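Local coordinates for Ice-binding protein (Leucosporidium, PDB 3UYU) that binds to the surface of ice crystals and inhibits their growth, conferring freeze tolerance with low thermal hysteresis activity, at residues Thr42-Gly46 and Phe47-Gln51; Pro61-Thr64 and Gly65-Ala69. The protein carries 2 engineered substitutions. All blocks are in the same frame, centred on the assembly; numbering follows the deposited sequence.

Contact 1. Residues Thr42-Gly46 and Phe47-Gln51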
ATOM      1  N   THR A  42       9.104  14.561  16.776  1.00 17.57           N
ATOM      2  CA  THR A  42       9.505  14.734  18.162  1.00 18.62           C
ATOM      3  C   THR A  42       9.462  13.430  18.986  1.00 18.77           C
ATOM      4  O   THR A  42      10.073  13.315  20.046  1.00 18.67           O
ATOM      5  CB  THR A  42       8.605  15.874  18.800  1.00 20.08           C
ATOM      6  OG1 THR A  42       8.898  15.981  20.197  1.00 28.19           O
ATOM      7  CG2 THR A  42       7.220  15.530  18.737  1.00 20.47           C
ATOM      8  N   TYR A  43       8.798  12.392  18.477  1.00 15.69           N
ATOM      9  CA  TYR A  43       8.749  11.131  19.172  1.00 15.47           C
ATOM     10  C   TYR A  43       9.821  10.126  18.674  1.00 13.64           C
ATOM     11  O   TYR A  43       9.771   8.976  19.131  1.00 16.07           O
ATOM     12  CB  TYR A  43       7.368  10.499  18.959  1.00 15.91           C
ATOM     13  CG  TYR A  43       6.276  11.218  19.711  1.00 19.31           C
ATOM     14  CD1 TYR A  43       6.118  11.011  21.062  1.00 21.34           C
ATOM     15  CD2 TYR A  43       5.463  12.148  19.065  1.00 20.37           C
ATOM     16  CE1 TYR A  43       5.102  11.657  21.777  1.00 25.13           C
ATOM     17  CE2 TYR A  43       4.446  12.820  19.777  1.00 21.79           C
ATOM     18  CZ  TYR A  43       4.274  12.549  21.110  1.00 27.12           C
ATOM     19  OH  TYR A  43       3.270  13.179  21.810  1.00 28.51           O
ATOM     20  N   ILE A  44      10.696  10.598  17.804  1.00 13.80           N
ATOM     21  CA  ILE A  44      11.949   9.865  17.442  1.00 14.34           C
ATOM     22  C   ILE A  44      13.094  10.531  18.219  1.00 14.71           C
ATOM     23  O   ILE A  44      13.462  11.664  17.926  1.00 16.42           O
ATOM     24  CB  ILE A  44      12.204   9.913  15.953  1.00 13.81           C
ATOM     25  CG1 ILE A  44      11.037   9.251  15.165  1.00 15.74           C
ATOM     26  CG2 ILE A  44      13.606   9.255  15.596  1.00 13.93           C
ATOM     27  CD1 ILE A  44      11.198   9.440  13.561  1.00 16.84           C
ATOM     28  N   THR A  45      13.632   9.807  19.202  1.00 15.13           N
ATOM     29  CA  THR A  45      14.520  10.400  20.219  1.00 16.11           C
ATOM     30  C   THR A  45      15.829   9.615  20.250  1.00 15.94           C
ATOM     31  O   THR A  45      15.825   8.374  20.100  1.00 16.82           O
ATOM     32  CB  THR A  45      13.889  10.422  21.669  1.00 16.48           C
ATOM     33  OG1 THR A  45      13.533   9.117  22.120  1.00 17.42           O
ATOM     34  CG2 THR A  45      12.619  11.326  21.709  1.00 18.53           C
ATOM     35  N   GLY A  46      16.918  10.352  20.491  1.00 15.71           N
ATOM     36  CA  GLY A  46      18.251   9.798  20.692  1.00 15.15           C
ATOM     37  C   GLY A  46      19.012   9.579  19.423  1.00 15.48           C
ATOM     38  O   GLY A  46      20.113   8.990  19.453  1.00 16.66           O
ATOM     39  N   PHE A  47      18.501  10.101  18.295  1.00 14.41           N
ATOM     40  CA  PHE A  47      19.120   9.914  16.986  1.00 14.59           C
ATOM     41  C   PHE A  47      19.946  11.060  16.469  1.00 13.96           C
ATOM     42  O   PHE A  47      20.670  10.938  15.480  1.00 15.27           O
ATOM     43  CB  PHE A  47      18.053   9.489  15.877  1.00 14.40           C
ATOM     44  CG  PHE A  47      17.545   8.076  16.019  1.00 12.99           C
ATOM     45  CD1 PHE A  47      18.161   7.050  15.345  1.00 14.71           C
ATOM     46  CD2 PHE A  47      16.447   7.784  16.819  1.00 15.50           C
ATOM     47  CE1 PHE A  47      17.652   5.751  15.451  1.00 10.02           C
ATOM     48  CE2 PHE A  47      15.916   6.525  16.960  1.00 13.00           C
ATOM     49  CZ  PHE A  47      16.569   5.455  16.259  1.00 11.20           C
ATOM     50  N   GLY A  48      19.837  12.251  17.082  1.00 16.82           N
ATOM     51  CA  GLY A  48      20.516  13.383  16.452  1.00 17.52           C
ATOM     52  C   GLY A  48      20.136  13.684  15.015  1.00 17.90           C
ATOM     53  O   GLY A  48      21.017  13.810  14.153  1.00 17.91           O
ATOM     54  N   LEU A  49      18.806  13.746  14.754  1.00 18.64           N
ATOM     55  CA  LEU A  49      18.269  13.982  13.416  1.00 20.89           C
ATOM     56  C   LEU A  49      18.703  15.294  12.811  1.00 22.32           C
ATOM     57  O   LEU A  49      18.730  16.312  13.513  1.00 23.21           O
ATOM     58  CB  LEU A  49      16.730  13.992  13.467  1.00 20.45           C
ATOM     59  CG  LEU A  49      16.100  12.722  14.014  1.00 21.93           C
ATOM     60  CD1 LEU A  49      14.579  12.869  14.039  1.00 24.38           C
ATOM     61  CD2 LEU A  49      16.535  11.564  13.093  1.00 20.30           C
ATOM     62  N   THR A  50      19.094  15.259  11.545  1.00 23.56           N
ATOM     63  CA  THR A  50      19.329  16.428  10.703  1.00 27.26           C
ATOM     64  C   THR A  50      18.313  16.340   9.538  1.00 28.80           C
ATOM     65  O   THR A  50      18.242  15.342   8.809  1.00 26.41           O
ATOM     66  CB  THR A  50      20.815  16.446  10.123  1.00 27.70           C
ATOM     67  OG1 THR A  50      21.767  16.555  11.192  1.00 32.55           O
ATOM     68  CG2 THR A  50      21.025  17.619   9.164  1.00 31.08           C
ATOM     69  N   GLN A  51      17.523  17.374   9.344  1.00 31.16           N
ATOM     70  CA  GLN A  51      16.431  17.283   8.362  1.00 35.52           C
ATOM     71  C   GLN A  51      17.010  17.801   7.040  1.00 37.59           C
ATOM     72  O   GLN A  51      17.891  18.671   7.022  1.00 37.72           O
ATOM     73  CB  GLN A  51      15.165  17.981   8.918  1.00 35.21           C
ATOM     74  CG  GLN A  51      13.912  18.206   8.044  1.00 38.54           C
ATOM     75  CD  GLN A  51      13.202  16.946   7.515  1.00 37.30           C
ATOM     76  OE1 GLN A  51      12.416  16.324   8.192  1.00 36.23           O
ATOM     77  NE2 GLN A  51      13.431  16.641   6.255  1.00 41.64           N
TER
HETATM   78  O   HOH W   1      16.224  11.706  17.620  1.00 17.35           O
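Phe47 turns its ring back over the bend that ends strand 44-45, and the methyl CG2 of Ile44 meets it obliquely, 3.4 Å from CD2. The branch reaches the ring because Ile44 sets CG2 opposite its own backbone N (chi1 -61° for CG1). Phe47 CD2 also lies 3.4 Å from the carbonyl O of Thr45. The bend itself runs through Gly46, whose positive phi of 87° suits glycine, and a water bridges it, giving a proton to Ile44 O at 2.8 Å and accepting one from Phe47 N at 2.9 Å. With an alanine here instead of Phe47, Ile44 CG2 would probably lose its aromatic neighbour, and a gap would open against Ile22 and Ile34, which the ring also touches. Phe47 O accepts a hydrogen bond from the hydroxyl of Ser60. Gly48, again at positive phi (57°), swings the chain round. Leu49 then returns toward the strand, its CD1 4.1 Å from the same Ile44 methyl. Thr45, inferred to be ice-binding, faces away from this cluster, consistent with a turn whose apolar side chains lie on the other side from the probable ice-binding surface, while one water links the backbone atoms Ile44 O and Phe47 N across it.

Contact 2. Residues Pro61-Thr64 and Gly65-Ala69. Engineered in segment 65-69: Met66 (natural residue Leu).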
ATOM      1  N   PRO A  61      23.572   9.456  12.106  1.00 11.97           N
ATOM      2  CA  PRO A  61      24.725   8.582  11.949  1.00 13.42           C
ATOM      3  C   PRO A  61      24.376   7.139  12.310  1.00 11.98           C
ATOM      4  O   PRO A  61      25.074   6.231  11.811  1.00 14.71           O
ATOM      5  CB  PRO A  61      25.763   9.170  12.938  1.00 12.92           C
ATOM      6  CG  PRO A  61      25.375  10.647  13.022  1.00 13.70           C
ATOM      7  CD  PRO A  61      23.844  10.591  13.019  1.00 12.71           C
ATOM      8  N   GLN A  62      23.324   6.908  13.116  1.00 12.36           N
ATOM      9  CA  GLN A  62      22.931   5.583  13.543  1.00 12.40           C
ATOM     10  C   GLN A  62      22.062   4.850  12.535  1.00 11.94           C
ATOM     11  O   GLN A  62      21.780   3.722  12.800  1.00 11.97           O
ATOM     12  CB  GLN A  62      22.186   5.638  14.854  1.00 11.58           C
ATOM     13  CG  GLN A  62      23.081   6.205  16.039  1.00 12.91           C
ATOM     14  CD  GLN A  62      22.230   6.486  17.252  1.00 14.79           C
ATOM     15  OE1 GLN A  62      21.947   7.746  17.567  1.00 17.72           O
ATOM     16  NE2 GLN A  62      21.754   5.499  17.919  1.00 10.65           N
ATOM     17  N   VAL A  63      21.634   5.506  11.450  1.00 12.27           N
ATOM     18  CA  VAL A  63      20.690   4.846  10.498  1.00 12.10           C
ATOM     19  C   VAL A  63      21.358   4.943   9.151  1.00 11.24           C
ATOM     20  O   VAL A  63      21.750   6.011   8.654  1.00 12.69           O
ATOM     21  CB  VAL A  63      19.346   5.582  10.473  1.00 11.52           C
ATOM     22  CG1 VAL A  63      18.384   4.996   9.371  1.00 13.00           C
ATOM     23  CG2 VAL A  63      18.639   5.446  11.787  1.00 13.38           C
ATOM     24  N   THR A  64      21.523   3.779   8.495  1.00 11.49           N
ATOM     25  CA  THR A  64      21.964   3.757   7.118  1.00 10.63           C
ATOM     26  C   THR A  64      20.694   3.660   6.241  1.00 12.09           C
ATOM     27  O   THR A  64      20.123   2.586   6.096  1.00 13.68           O
ATOM     28  CB  THR A  64      22.968   2.599   6.860  1.00 12.58           C
ATOM     29  OG1 THR A  64      24.129   2.837   7.674  1.00 13.05           O
ATOM     30  CG2 THR A  64      23.414   2.670   5.413  1.00 12.23           C
ATOM     31  N   GLY A  65      20.235   4.845   5.809  1.00 12.00           N
ATOM     32  CA  GLY A  65      18.912   4.967   5.147  1.00 11.16           C
ATOM     33  C   GLY A  65      18.317   6.276   5.575  1.00 11.56           C
ATOM     34  O   GLY A  65      19.054   7.231   5.888  1.00 13.43           O
HETATM   35  N   MSE A  66      16.999   6.355   5.487  1.00 13.08           N
HETATM   36  CA  MSE A  66      16.292   7.613   5.797  1.00 11.55           C
HETATM   37  C   MSE A  66      15.341   7.456   6.922  1.00 12.15           C
HETATM   38  O   MSE A  66      14.876   6.374   7.241  1.00 11.71           O
HETATM   39  CB  MSE A  66      15.478   8.038   4.554  1.00 13.58           C
HETATM   40  CG  MSE A  66      16.264   8.671   3.478  1.00 19.26           C
HETATM   41 SE   MSE A  66      17.246   7.382   2.428  1.00 23.98          SE
HETATM   42  CE  MSE A  66      17.721   8.638   0.987  1.00 21.73           C
ATOM     43  N   ILE A  67      14.991   8.593   7.539  1.00 11.13           N
ATOM     44  CA  ILE A  67      14.124   8.608   8.705  1.00 10.82           C
ATOM     45  C   ILE A  67      12.930   9.461   8.327  1.00 10.91           C
ATOM     46  O   ILE A  67      13.114  10.562   7.855  1.00 13.20           O
ATOM     47  CB  ILE A  67      14.836   9.281   9.942  1.00 12.63           C
ATOM     48  CG1 ILE A  67      16.052   8.412  10.257  1.00 17.44           C
ATOM     49  CG2 ILE A  67      13.845   9.367  11.128  1.00 10.70           C
ATOM     50  CD1 ILE A  67      17.121   9.021  11.163  1.00 18.07           C
ATOM     51  N   TYR A  68      11.768   8.934   8.601  1.00 10.08           N
ATOM     52  CA  TYR A  68      10.470   9.562   8.160  1.00 10.27           C
ATOM     53  C   TYR A  68       9.556   9.718   9.356  1.00 10.55           C
ATOM     54  O   TYR A  68       9.423   8.849  10.225  1.00 12.02           O
ATOM     55  CB  TYR A  68       9.775   8.628   7.146  1.00 10.55           C
ATOM     56  CG  TYR A  68      10.519   8.452   5.845  1.00 11.44           C
ATOM     57  CD1 TYR A  68      10.567   9.468   4.879  1.00 12.19           C
ATOM     58  CD2 TYR A  68      11.180   7.232   5.562  1.00 13.33           C
ATOM     59  CE1 TYR A  68      11.226   9.287   3.693  1.00 11.52           C
ATOM     60  CE2 TYR A  68      11.871   7.085   4.376  1.00 11.58           C
ATOM     61  CZ  TYR A  68      11.905   8.121   3.433  1.00 14.77           C
ATOM     62  OH  TYR A  68      12.563   7.966   2.231  1.00 15.97           O
ATOM     63  N   ALA A  69       8.829  10.863   9.393  1.00 11.68           N
ATOM     64  CA  ALA A  69       7.777  11.077  10.417  1.00 12.56           C
ATOM     65  C   ALA A  69       6.558  11.752   9.815  1.00 11.25           C
ATOM     66  O   ALA A  69       6.689  12.358   8.750  1.00 12.31           O
ATOM     67  CB  ALA A  69       8.331  11.963  11.569  1.00 13.57           C
TER
HETATM   68  O   HOH W   2      20.297   8.318   8.158  1.00 16.85           O
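This is a local contact round a corner of the coil, where the chain turns from strand 63-64 toward the strand around 67-69, and its apolar part lies inside the fold. Val63 and Ile67 carry it: CD1 of Ile67 approaches CG2 of Val63 obliquely at 3.9 Å and reaches Val63 CB at 4.2 Å. The extended chain of Ile67 (chi2 164°) brings that terminal methyl back across the corner. Both side chains also rest on Ile34 of the adjacent strand 34-36. In the right-handed beta-helix such corners join strands of different faces, and here strand 63-64 pairs in parallel with 29-31 while 67-69 pairs with 34-36, so that this corner stacks on the preceding one. Gly65 makes the bend at phi 144°, psi -157°, where a side chain would jam against the carbonyl O of Thr64. The other methyl of Val63, CG1, covers the glycine backbone, 4.0 Å from Gly65 C. A water lies 2.8 Å from both Val63 O and Gly65 O, with more acceptors around it than it has protons. The engineered selenomethionine Met66 points away from the corner and packs on Thr74 of the second subunit, while its backbone N is held by Asp33 OD1.

In the fold
Contacts 1 and 2 follow one another along the chain, the antiparallel pair 50-51 and 58-59 intervening between their bends. Their centres are 9 Å apart, and they share one apolar interior: Ile67 CG2 lies 3.6 Å from Ile44 CD1, and Ile67 also packs against Leu49. Each combines buried apolar side chains with a more exposed glycine turn, and both reach the second subunit, through Tyr43 and through Met66 and Tyr68. Residues 42-51 include strand 44-45, the outermost strand, within this chain, of the sheet with the inferred ice-binding positions, and contact 1 adds an aromatic ring to its aliphatic groups. Residues 61-69 belong to other faces of the beta-helix, with purely aliphatic side-chain packing. Strand 34-36 backs both contacts, receiving Phe47 and Val63 alike on Ile34.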